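Local coordinates for FLAP structure-specific endonuclease (Sulfolobus solfataricus, PDB 2IZO), which cuts 5'-flaps from DNA in replication and repair as a structure-specific, magnesium-dependent endonuclease that also has 5'-3' exonuclease activity, at residues 28-32 and 183-187; 62-66 and 324-328; 228-234 and 278-282. All coordinates share one frame; numbering follows the deposited sequence.

Contact 1 (28-32 and 183-187)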
ATOM      1  N   ALA A  28      15.665 -13.692  21.773  1.00 46.96           N
ATOM      2  CA  ALA A  28      15.336 -12.379  21.216  1.00 46.99           C
ATOM      3  C   ALA A  28      15.760 -11.251  22.146  1.00 47.03           C
ATOM      4  O   ALA A  28      16.369 -10.272  21.706  1.00 47.04           O
ATOM      5  CB  ALA A  28      13.842 -12.281  20.925  1.00 46.91           C
ATOM      6  N   LEU A  29      15.437 -11.410  23.429  1.00 47.05           N
ATOM      7  CA  LEU A  29      15.675 -10.390  24.446  1.00 46.90           C
ATOM      8  C   LEU A  29      17.160 -10.099  24.633  1.00 46.93           C
ATOM      9  O   LEU A  29      17.569  -8.937  24.583  1.00 46.87           O
ATOM     10  CB  LEU A  29      15.028 -10.797  25.774  1.00 46.86           C
ATOM     11  CG  LEU A  29      13.506 -10.956  25.787  1.00 46.58           C
ATOM     12  CD1 LEU A  29      13.070 -11.755  27.003  1.00 46.75           C
ATOM     13  CD2 LEU A  29      12.793  -9.609  25.735  1.00 46.50           C
ATOM     14  N   TYR A  30      17.959 -11.148  24.831  1.00 47.00           N
ATOM     15  CA  TYR A  30      19.413 -11.009  24.916  1.00 47.12           C
ATOM     16  C   TYR A  30      19.953 -10.269  23.698  1.00 47.19           C
ATOM     17  O   TYR A  30      20.763  -9.361  23.836  1.00 47.32           O
ATOM     18  CB  TYR A  30      20.107 -12.370  25.029  1.00 47.20           C
ATOM     19  CG  TYR A  30      19.961 -13.080  26.361  1.00 47.32           C
ATOM     20  CD1 TYR A  30      19.320 -14.317  26.442  1.00 47.40           C
ATOM     21  CD2 TYR A  30      20.484 -12.532  27.534  1.00 47.33           C
ATOM     22  CE1 TYR A  30      19.187 -14.984  27.652  1.00 47.38           C
ATOM     23  CE2 TYR A  30      20.356 -13.193  28.755  1.00 47.38           C
ATOM     24  CZ  TYR A  30      19.706 -14.419  28.805  1.00 47.37           C
ATOM     25  OH  TYR A  30      19.572 -15.083  30.000  1.00 47.33           O
ATOM     26  N   GLN A  31      19.492 -10.651  22.510  1.00 47.42           N
ATOM     27  CA  GLN A  31      19.908  -9.992  21.272  1.00 47.72           C
ATOM     28  C   GLN A  31      19.648  -8.492  21.333  1.00 47.96           C
ATOM     29  O   GLN A  31      20.508  -7.696  20.961  1.00 47.88           O
ATOM     30  CB  GLN A  31      19.212 -10.601  20.047  1.00 47.66           C
ATOM     31  CG  GLN A  31      19.511 -12.079  19.789  1.00 47.70           C
ATOM     32  CD  GLN A  31      20.979 -12.377  19.509  1.00 47.75           C
ATOM     33  OE1 GLN A  31      21.728 -11.520  19.033  1.00 47.67           O
ATOM     34  NE2 GLN A  31      21.392 -13.606  19.800  1.00 47.69           N
ATOM     35  N   PHE A  32      18.464  -8.118  21.817  1.00 48.38           N
ATOM     36  CA  PHE A  32      18.087  -6.712  21.960  1.00 48.74           C
ATOM     37  C   PHE A  32      18.855  -6.030  23.086  1.00 48.89           C
ATOM     38  O   PHE A  32      19.081  -4.820  23.042  1.00 48.97           O
ATOM     39  CB  PHE A  32      16.580  -6.564  22.193  1.00 48.81           C
ATOM     40  CG  PHE A  32      15.733  -6.988  21.020  1.00 49.24           C
ATOM     41  CD1 PHE A  32      16.053  -6.587  19.723  1.00 49.49           C
ATOM     42  CD2 PHE A  32      14.594  -7.767  21.218  1.00 49.50           C
ATOM     43  CE1 PHE A  32      15.263  -6.977  18.638  1.00 49.50           C
ATOM     44  CE2 PHE A  32      13.799  -8.161  20.139  1.00 49.52           C
ATOM     45  CZ  PHE A  32      14.134  -7.764  18.848  1.00 49.22           C
ATOM     46  N   ARG A 183      17.010 -17.505  10.909  1.00 45.72           N
ATOM     47  CA  ARG A 183      17.938 -16.692  11.686  1.00 45.98           C
ATOM     48  C   ARG A 183      17.976 -15.247  11.188  1.00 46.35           C
ATOM     49  O   ARG A 183      17.679 -14.978  10.024  1.00 46.53           O
ATOM     50  CB  ARG A 183      19.344 -17.298  11.626  1.00 45.87           C
ATOM     51  CG  ARG A 183      19.453 -18.681  12.244  1.00 45.72           C
ATOM     52  CD  ARG A 183      20.877 -19.203  12.245  1.00 45.84           C
ATOM     53  NE  ARG A 183      21.769 -18.399  13.080  1.00 45.96           N
ATOM     54  CZ  ARG A 183      22.725 -17.601  12.608  1.00 45.88           C
ATOM     55  NH1 ARG A 183      22.921 -17.496  11.301  1.00 45.98           N
ATOM     56  NH2 ARG A 183      23.485 -16.906  13.441  1.00 45.62           N
ATOM     57  N   ASN A 184      18.342 -14.329  12.084  1.00 46.71           N
ATOM     58  CA  ASN A 184      18.581 -12.909  11.766  1.00 47.06           C
ATOM     59  C   ASN A 184      17.339 -12.009  11.658  1.00 47.18           C
ATOM     60  O   ASN A 184      17.432 -10.882  11.159  1.00 47.26           O
ATOM     61  CB  ASN A 184      19.475 -12.741  10.521  1.00 47.17           C
ATOM     62  CG  ASN A 184      20.812 -13.452  10.651  1.00 47.52           C
ATOM     63  OD1 ASN A 184      21.649 -13.099  11.485  1.00 48.02           O
ATOM     64  ND2 ASN A 184      21.022 -14.457   9.812  1.00 48.08           N
ATOM     65  N   LEU A 185      16.185 -12.492  12.121  1.00 47.22           N
ATOM     66  CA  LEU A 185      15.013 -11.620  12.237  1.00 47.19           C
ATOM     67  C   LEU A 185      15.233 -10.605  13.352  1.00 47.31           C
ATOM     68  O   LEU A 185      14.955  -9.415  13.184  1.00 47.23           O
ATOM     69  CB  LEU A 185      13.730 -12.418  12.491  1.00 47.02           C
ATOM     70  CG  LEU A 185      12.968 -13.020  11.307  1.00 46.86           C
ATOM     71  CD1 LEU A 185      11.634 -13.570  11.780  1.00 46.40           C
ATOM     72  CD2 LEU A 185      12.752 -12.011  10.187  1.00 46.60           C
ATOM     73  N   THR A 186      15.750 -11.091  14.479  1.00 47.51           N
ATOM     74  CA  THR A 186      16.012 -10.270  15.665  1.00 47.77           C
ATOM     75  C   THR A 186      17.146  -9.261  15.451  1.00 47.83           C
ATOM     76  O   THR A 186      17.040  -8.104  15.869  1.00 47.78           O
ATOM     77  CB  THR A 186      16.309 -11.143  16.908  1.00 47.75           C
ATOM     78  OG1 THR A 186      17.102 -12.274  16.527  1.00 48.09           O
ATOM     79  CG2 THR A 186      15.017 -11.647  17.514  1.00 47.99           C
ATOM     80  N   ILE A 187      18.217  -9.700  14.793  1.00 47.91           N
ATOM     81  CA  ILE A 187      19.355  -8.829  14.496  1.00 47.87           C
ATOM     82  C   ILE A 187      19.367  -8.401  13.027  1.00 47.82           C
ATOM     83  O   ILE A 187      18.563  -7.569  12.604  1.00 47.62           O
ATOM     84  CB  ILE A 187      20.711  -9.481  14.888  1.00 47.84           C
ATOM     85  CG1 ILE A 187      21.081 -10.618  13.925  1.00 47.98           C
ATOM     86  CG2 ILE A 187      20.666  -9.967  16.338  1.00 47.75           C
ATOM     87  CD1 ILE A 187      22.562 -10.997  13.938  1.00 47.96           C
TER
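The backbone N of F32 donates to the carbonyl O of A28 at 3.0 Å, an ordinary helical bond between two residues that both meet T186. The methyl CB of A28 lies 3.7 Å from T186 CG2, and the same CG2 also packs near A28 CA, so the threonine methyl rests on this turn of helix. F32 meets the carbonyl of T186: ring atom CE1 comes 3.5 Å from T186 O, which lies obliquely to the ring, and CZ lies more loosely near the same CG2. With chi1 of T186 at 39°, OG1 is placed between backbone N and carbonyl carbon and faces the Q31 methylene CG at 4.1 Å, a van der Waals contact.

Helix 25-34 follows strand 19-24 of the central sheet of this PIN-like nuclease fold, and 183-187 runs off the end of strand 180-183, so the contact ties a helix of the N-domain to a loop of the I-domain. Q31 reaches the loop through a chain bent at chi2 (-62°), which brings OE1 to I187 CG2, a contact with a methyl rather than a polar partner. Its NE2 makes a weak hydrogen bond to N27 OD1. Q169 packs against Q31, T186 and I187 together, and a bound zinc ion lies about 5 Å from the Q31 side chain.

Contact 2 (62-66 and 324-328)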
ATOM      1  N   THR A  62       9.728  -5.411  16.294  1.00 49.29           N
ATOM      2  CA  THR A  62       8.515  -6.203  16.067  1.00 49.35           C
ATOM      3  C   THR A  62       7.602  -5.547  15.027  1.00 49.38           C
ATOM      4  O   THR A  62       6.994  -6.239  14.208  1.00 49.44           O
ATOM      5  CB  THR A  62       7.745  -6.467  17.381  1.00 49.34           C
ATOM      6  OG1 THR A  62       8.619  -7.094  18.330  1.00 49.49           O
ATOM      7  CG2 THR A  62       6.554  -7.375  17.141  1.00 49.29           C
ATOM      8  N   ILE A  63       7.513  -4.219  15.059  1.00 49.37           N
ATOM      9  CA  ILE A  63       6.795  -3.481  14.019  1.00 49.37           C
ATOM     10  C   ILE A  63       7.493  -3.710  12.676  1.00 49.41           C
ATOM     11  O   ILE A  63       6.839  -4.018  11.680  1.00 49.39           O
ATOM     12  CB  ILE A  63       6.673  -1.961  14.333  1.00 49.39           C
ATOM     13  CG1 ILE A  63       5.904  -1.742  15.642  1.00 49.30           C
ATOM     14  CG2 ILE A  63       5.983  -1.222  13.179  1.00 49.26           C
ATOM     15  CD1 ILE A  63       6.039  -0.345  16.227  1.00 49.28           C
ATOM     16  N   ASN A  64       8.819  -3.583  12.669  1.00 49.48           N
ATOM     17  CA  ASN A  64       9.628  -3.863  11.481  1.00 49.54           C
ATOM     18  C   ASN A  64       9.333  -5.243  10.905  1.00 49.59           C
ATOM     19  O   ASN A  64       9.251  -5.403   9.687  1.00 49.72           O
ATOM     20  CB  ASN A  64      11.124  -3.728  11.793  1.00 49.57           C
ATOM     21  CG  ASN A  64      11.546  -2.287  12.056  1.00 49.66           C
ATOM     22  OD1 ASN A  64      10.828  -1.341  11.726  1.00 49.98           O
ATOM     23  ND2 ASN A  64      12.720  -2.118  12.656  1.00 49.31           N
ATOM     24  N   ILE A  65       9.161  -6.223  11.796  1.00 49.57           N
ATOM     25  CA  ILE A  65       8.803  -7.602  11.440  1.00 49.52           C
ATOM     26  C   ILE A  65       7.387  -7.695  10.845  1.00 49.50           C
ATOM     27  O   ILE A  65       7.195  -8.302   9.786  1.00 49.48           O
ATOM     28  CB  ILE A  65       8.968  -8.556  12.669  1.00 49.49           C
ATOM     29  CG1 ILE A  65      10.441  -8.946  12.848  1.00 49.70           C
ATOM     30  CG2 ILE A  65       8.104  -9.808  12.539  1.00 49.43           C
ATOM     31  CD1 ILE A  65      10.770  -9.610  14.189  1.00 49.61           C
ATOM     32  N   LEU A  66       6.418  -7.079  11.524  1.00 49.45           N
ATOM     33  CA  LEU A  66       5.012  -7.098  11.110  1.00 49.34           C
ATOM     34  C   LEU A  66       4.762  -6.328   9.816  1.00 49.44           C
ATOM     35  O   LEU A  66       3.901  -6.710   9.021  1.00 49.54           O
ATOM     36  CB  LEU A  66       4.115  -6.541  12.222  1.00 49.28           C
ATOM     37  CG  LEU A  66       3.670  -7.479  13.346  1.00 48.93           C
ATOM     38  CD1 LEU A  66       3.460  -6.700  14.631  1.00 48.82           C
ATOM     39  CD2 LEU A  66       2.408  -8.241  12.966  1.00 48.33           C
ATOM     40  N   GLU A 324       1.082   4.003  15.689  1.00 51.03           N
ATOM     41  CA  GLU A 324       0.147   4.204  14.592  1.00 51.03           C
ATOM     42  C   GLU A 324       0.435   3.238  13.446  1.00 51.06           C
ATOM     43  O   GLU A 324      -0.491   2.667  12.868  1.00 51.09           O
ATOM     44  CB  GLU A 324       0.194   5.653  14.103  1.00 50.99           C
ATOM     45  CG  GLU A 324      -1.089   6.121  13.429  1.00 50.82           C
ATOM     46  CD  GLU A 324      -1.145   7.627  13.248  1.00 50.60           C
ATOM     47  OE1 GLU A 324      -0.131   8.225  12.825  1.00 50.52           O
ATOM     48  OE2 GLU A 324      -2.211   8.216  13.523  1.00 50.47           O
ATOM     49  N   ARG A 325       1.714   3.048  13.127  1.00 51.09           N
ATOM     50  CA  ARG A 325       2.090   2.093  12.083  1.00 51.13           C
ATOM     51  C   ARG A 325       2.060   0.637  12.557  1.00 51.07           C
ATOM     52  O   ARG A 325       2.080  -0.279  11.734  1.00 50.97           O
ATOM     53  CB  ARG A 325       3.426   2.450  11.406  1.00 51.18           C
ATOM     54  CG  ARG A 325       4.629   2.585  12.323  1.00 51.48           C
ATOM     55  CD  ARG A 325       5.925   2.454  11.533  1.00 52.14           C
ATOM     56  NE  ARG A 325       7.045   3.132  12.184  1.00 52.71           N
ATOM     57  CZ  ARG A 325       8.327   2.949  11.872  1.00 53.00           C
ATOM     58  NH1 ARG A 325       8.673   2.093  10.916  1.00 53.07           N
ATOM     59  NH2 ARG A 325       9.266   3.621  12.525  1.00 53.12           N
ATOM     60  N   LEU A 326       2.007   0.433  13.876  1.00 51.08           N
ATOM     61  CA  LEU A 326       1.858  -0.909  14.446  1.00 51.12           C
ATOM     62  C   LEU A 326       0.528  -1.519  14.017  1.00 51.20           C
ATOM     63  O   LEU A 326       0.503  -2.512  13.291  1.00 51.21           O
ATOM     64  CB  LEU A 326       1.981  -0.890  15.979  1.00 51.11           C
ATOM     65  CG  LEU A 326       1.606  -2.159  16.767  1.00 51.04           C
ATOM     66  CD1 LEU A 326       2.526  -3.340  16.440  1.00 51.17           C
ATOM     67  CD2 LEU A 326       1.601  -1.889  18.262  1.00 51.00           C
ATOM     68  N   THR A 327      -0.570  -0.905  14.458  1.00 51.37           N
ATOM     69  CA  THR A 327      -1.916  -1.346  14.088  1.00 51.51           C
ATOM     70  C   THR A 327      -2.133  -1.310  12.571  1.00 51.57           C
ATOM     71  O   THR A 327      -2.848  -2.152  12.023  1.00 51.57           O
ATOM     72  CB  THR A 327      -3.025  -0.549  14.839  1.00 51.54           C
ATOM     73  OG1 THR A 327      -4.314  -0.891  14.312  1.00 51.55           O
ATOM     74  CG2 THR A 327      -2.812   0.960  14.718  1.00 51.52           C
ATOM     75  N   LYS A 328      -1.496  -0.345  11.905  1.00 51.64           N
ATOM     76  CA  LYS A 328      -1.541  -0.229  10.446  1.00 51.71           C
ATOM     77  C   LYS A 328      -0.829  -1.389   9.750  1.00 51.81           C
ATOM     78  O   LYS A 328      -1.200  -1.766   8.639  1.00 51.91           O
ATOM     79  CB  LYS A 328      -0.955   1.100   9.997  1.00 51.63           C
TER
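This is apolar helix-to-helix packing between 62-66 on helix 53-68 of the N-domain and 324-328 on helix 316-337 near the C-terminus. The two short segments run in nearly the same direction, crossing at 33° with their axes 9.4 Å apart at closest approach. I63 and L326 lie at the centre. L326 holds CG anti to its amide nitrogen (chi1 169°), which carries CD1 across to the other helix; there it meets I63 CG1 at 3.8 Å and L66 CD1 at 3.9 Å, two side chains one helical turn apart. The I63 and L326 side chains cross at about a right angle, and CG1 and CD1 of I63 also bear on L326 CB.

I63 uses its other branch on R325. The methyl CG2 lies 4.0 Å from R325 CD, with CG close behind, as the extended arginine chain passes over it. Further out, R325 NH1 stands 4.1 Å from N64 OD1, too long for a hydrogen bond, and the amide and guanidinium planes are 53° apart; both residues are exposed. With an alanine here in place of I63, CG1, CG2 and CD1 would go, which would probably open a gap between the helices and leave the R325 methylenes without the methyl they cover.

L66 also packs on P72, I141 and L296, and P299 touches L326, so the contact runs into a wider apolar layer. Helix 316-337 packs on the outer side of helix 53-68, away from the metal sites. Helix 53-68 itself leads directly into strand 70-76, on the beta-alpha-beta crossover from the parallel strand 19-24, a strand-helix-strand connection typical of the PIN-like alpha/beta fold.

Contact 3 (228-234 and 278-282)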
ATOM      1  N   ILE A 228      25.218 -33.928  21.226  1.00 46.20           N
ATOM      2  CA  ILE A 228      25.783 -34.392  22.499  1.00 46.15           C
ATOM      3  C   ILE A 228      27.316 -34.362  22.456  1.00 46.10           C
ATOM      4  O   ILE A 228      27.963 -33.951  23.422  1.00 46.04           O
ATOM      5  CB  ILE A 228      25.291 -35.830  22.889  1.00 46.17           C
ATOM      6  CG1 ILE A 228      23.766 -35.986  22.733  1.00 46.38           C
ATOM      7  CG2 ILE A 228      25.744 -36.218  24.301  1.00 45.90           C
ATOM      8  CD1 ILE A 228      22.915 -34.934  23.434  1.00 46.59           C
ATOM      9  N   LEU A 229      27.888 -34.785  21.330  1.00 46.01           N
ATOM     10  CA  LEU A 229      29.338 -34.834  21.188  1.00 45.90           C
ATOM     11  C   LEU A 229      29.942 -33.443  21.070  1.00 46.13           C
ATOM     12  O   LEU A 229      31.074 -33.223  21.506  1.00 46.30           O
ATOM     13  CB  LEU A 229      29.755 -35.702  20.001  1.00 45.72           C
ATOM     14  CG  LEU A 229      29.516 -37.216  20.050  1.00 45.30           C
ATOM     15  CD1 LEU A 229      30.178 -37.864  18.845  1.00 44.92           C
ATOM     16  CD2 LEU A 229      30.025 -37.860  21.340  1.00 44.68           C
ATOM     17  N   ILE A 230      29.190 -32.511  20.486  1.00 46.29           N
ATOM     18  CA  ILE A 230      29.618 -31.113  20.413  1.00 46.35           C
ATOM     19  C   ILE A 230      29.414 -30.462  21.771  1.00 46.50           C
ATOM     20  O   ILE A 230      30.374 -30.027  22.409  1.00 46.53           O
ATOM     21  CB  ILE A 230      28.863 -30.316  19.324  1.00 46.33           C
ATOM     22  CG1 ILE A 230      29.171 -30.881  17.937  1.00 45.97           C
ATOM     23  CG2 ILE A 230      29.233 -28.830  19.385  1.00 46.24           C
ATOM     24  CD1 ILE A 230      28.232 -30.392  16.865  1.00 46.05           C
ATOM     25  N   GLY A 231      28.161 -30.408  22.209  1.00 46.85           N
ATOM     26  CA  GLY A 231      27.831 -29.852  23.513  1.00 47.23           C
ATOM     27  C   GLY A 231      26.536 -29.072  23.536  1.00 47.44           C
ATOM     28  O   GLY A 231      26.409 -28.043  22.876  1.00 47.53           O
ATOM     29  N   THR A 232      25.578 -29.576  24.307  1.00 47.72           N
ATOM     30  CA  THR A 232      24.314 -28.895  24.556  1.00 47.87           C
ATOM     31  C   THR A 232      24.377 -28.261  25.941  1.00 47.90           C
ATOM     32  O   THR A 232      25.411 -28.312  26.599  1.00 47.91           O
ATOM     33  CB  THR A 232      23.141 -29.885  24.492  1.00 47.96           C
ATOM     34  OG1 THR A 232      23.110 -30.671  25.691  1.00 48.10           O
ATOM     35  CG2 THR A 232      23.290 -30.813  23.284  1.00 48.26           C
ATOM     36  N   ASP A 233      23.274 -27.663  26.384  1.00 48.09           N
ATOM     37  CA  ASP A 233      23.205 -27.082  27.728  1.00 48.25           C
ATOM     38  C   ASP A 233      23.168 -28.148  28.821  1.00 48.14           C
ATOM     39  O   ASP A 233      23.576 -27.898  29.954  1.00 48.15           O
ATOM     40  CB  ASP A 233      22.000 -26.152  27.854  1.00 48.33           C
ATOM     41  CG  ASP A 233      22.121 -24.932  26.973  1.00 48.79           C
ATOM     42  OD1 ASP A 233      21.475 -24.917  25.902  1.00 49.82           O
ATOM     43  OD2 ASP A 233      22.870 -23.999  27.339  1.00 48.64           O
ATOM     44  N   TYR A 234      22.681 -29.334  28.468  1.00 48.15           N
ATOM     45  CA  TYR A 234      22.642 -30.468  29.389  1.00 48.26           C
ATOM     46  C   TYR A 234      24.029 -31.088  29.568  1.00 48.44           C
ATOM     47  O   TYR A 234      24.308 -31.720  30.588  1.00 48.49           O
ATOM     48  CB  TYR A 234      21.618 -31.507  28.918  1.00 47.98           C
ATOM     49  CG  TYR A 234      20.285 -30.902  28.523  1.00 47.75           C
ATOM     50  CD1 TYR A 234      19.808 -31.007  27.219  1.00 47.34           C
ATOM     51  CD2 TYR A 234      19.508 -30.208  29.454  1.00 47.69           C
ATOM     52  CE1 TYR A 234      18.583 -30.447  26.852  1.00 47.25           C
ATOM     53  CE2 TYR A 234      18.288 -29.643  29.095  1.00 47.53           C
ATOM     54  CZ  TYR A 234      17.832 -29.766  27.796  1.00 47.21           C
ATOM     55  OH  TYR A 234      16.625 -29.209  27.447  1.00 47.12           O
ATOM     56  N   ILE A 278      19.753 -37.473  28.206  1.00 53.08           N
ATOM     57  CA  ILE A 278      19.782 -36.239  27.404  1.00 52.80           C
ATOM     58  C   ILE A 278      19.088 -36.420  26.050  1.00 52.57           C
ATOM     59  O   ILE A 278      18.410 -35.509  25.568  1.00 52.55           O
ATOM     60  CB  ILE A 278      21.219 -35.672  27.219  1.00 52.77           C
ATOM     61  CG1 ILE A 278      21.890 -35.449  28.578  1.00 52.84           C
ATOM     62  CG2 ILE A 278      21.180 -34.357  26.447  1.00 52.82           C
ATOM     63  CD1 ILE A 278      23.310 -34.907  28.496  1.00 52.88           C
ATOM     64  N   ARG A 279      19.253 -37.602  25.456  1.00 52.32           N
ATOM     65  CA  ARG A 279      18.525 -37.977  24.242  1.00 52.06           C
ATOM     66  C   ARG A 279      17.024 -37.755  24.414  1.00 51.91           C
ATOM     67  O   ARG A 279      16.374 -37.177  23.541  1.00 51.89           O
ATOM     68  CB  ARG A 279      18.782 -39.442  23.886  1.00 52.06           C
ATOM     69  CG  ARG A 279      20.146 -39.728  23.307  1.00 52.08           C
ATOM     70  CD  ARG A 279      20.198 -41.140  22.764  1.00 52.83           C
ATOM     71  NE  ARG A 279      21.540 -41.505  22.322  1.00 53.71           N
ATOM     72  CZ  ARG A 279      22.458 -42.084  23.091  1.00 54.10           C
ATOM     73  NH1 ARG A 279      22.191 -42.377  24.360  1.00 54.61           N
ATOM     74  NH2 ARG A 279      23.649 -42.373  22.590  1.00 54.14           N
ATOM     75  N   GLY A 280      16.491 -38.207  25.550  1.00 51.72           N
ATOM     76  CA  GLY A 280      15.071 -38.065  25.870  1.00 51.60           C
ATOM     77  C   GLY A 280      14.629 -36.624  26.041  1.00 51.50           C
ATOM     78  O   GLY A 280      13.474 -36.290  25.771  1.00 51.50           O
ATOM     79  N   LEU A 281      15.553 -35.773  26.486  1.00 51.39           N
ATOM     80  CA  LEU A 281      15.283 -34.348  26.659  1.00 51.31           C
ATOM     81  C   LEU A 281      15.183 -33.626  25.317  1.00 51.35           C
ATOM     82  O   LEU A 281      14.589 -32.550  25.228  1.00 51.40           O
ATOM     83  CB  LEU A 281      16.354 -33.692  27.540  1.00 51.29           C
ATOM     84  CG  LEU A 281      16.500 -34.177  28.990  1.00 51.26           C
ATOM     85  CD1 LEU A 281      17.806 -33.676  29.601  1.00 50.66           C
ATOM     86  CD2 LEU A 281      15.308 -33.775  29.858  1.00 50.89           C
ATOM     87  N   PHE A 282      15.763 -34.222  24.277  1.00 51.34           N
ATOM     88  CA  PHE A 282      15.688 -33.671  22.927  1.00 51.28           C
ATOM     89  C   PHE A 282      14.600 -34.341  22.100  1.00 51.43           C
ATOM     90  O   PHE A 282      13.805 -33.656  21.450  1.00 51.63           O
ATOM     91  CB  PHE A 282      17.035 -33.781  22.209  1.00 51.13           C
ATOM     92  CG  PHE A 282      17.991 -32.672  22.538  1.00 50.97           C
ATOM     93  CD1 PHE A 282      17.850 -31.419  21.952  1.00 50.77           C
ATOM     94  CD2 PHE A 282      19.039 -32.881  23.425  1.00 50.92           C
ATOM     95  CE1 PHE A 282      18.734 -30.389  22.250  1.00 50.54           C
ATOM     96  CE2 PHE A 282      19.927 -31.856  23.730  1.00 50.79           C
ATOM     97  CZ  PHE A 282      19.773 -30.607  23.140  1.00 50.72           C
TER
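Aromatic contact leads here: the edge of Y234 is turned toward the face of F282 in an offset edge-to-face pair, ring centroids 5.5 Å apart and planes at 78°. Y234 CD1 and CE1 do the touching, with F282 CE2 3.6 Å from CD1. F282 also stacks with F176.

A CH-pi contact covers one face of the tyrosine. L281 CD1 sits 3.9 Å from the centroid of the Y234 ring, only 11° off the ring normal, and so stands almost squarely above its centre.

Most of the rest is apolar packing. I278 CG2 is shared by I228 CD1 at 3.5 Å and Y234 CD1 at 3.7 Å, while I278 CD1 packs against Y234 CB. At chi1 -55° I278 turns CG2 away from its own amide nitrogen, in between I228 and Y234. T232 CG2 approaches the F282 ring obliquely, 3.5 Å from CZ, and the T232 hydroxyl OG1 lies at the edge of that ring, in its plane.

This turn, where helix 220-230 ends, probably forms part of the helix-three-turn-helix (H3TH) motif with which FEN1 nucleases bind duplex DNA, with helix 244-253 following. G231 leaves the helix with a positive phi, at backbone angles where a CB would press on the carbonyl O of I230. D233, predicted to bind the second magnesium ion, comes just before Y234, whose side chain also touches E149, a predicted ligand of the first.

The polar bonds of T232 are local to the turn. Its OG1 hydrogen-bonds to N235 OD1 and also takes a weak, bent bond from Y234 N at 3.1 Å.

Contacts 1 and 2 share the N-domain: helices 25-34 and 53-68 follow each other in the chain between the parallel strands 19-24 and 70-76, and the two contact centres are about 17 Å apart. Their segments alternate along the chain. Contact 3 starts after contact 1 has closed and is nested inside the long loop closed by contact 2. Its centre is about 23 Å from that of contact 1 and about 38 Å from that of contact 2, on the opposite side of the chain's centre. Contacts 1 and 3 both lie near the metal sites, whereas contact 2 packs the C-terminal helix onto the N-domain away from them.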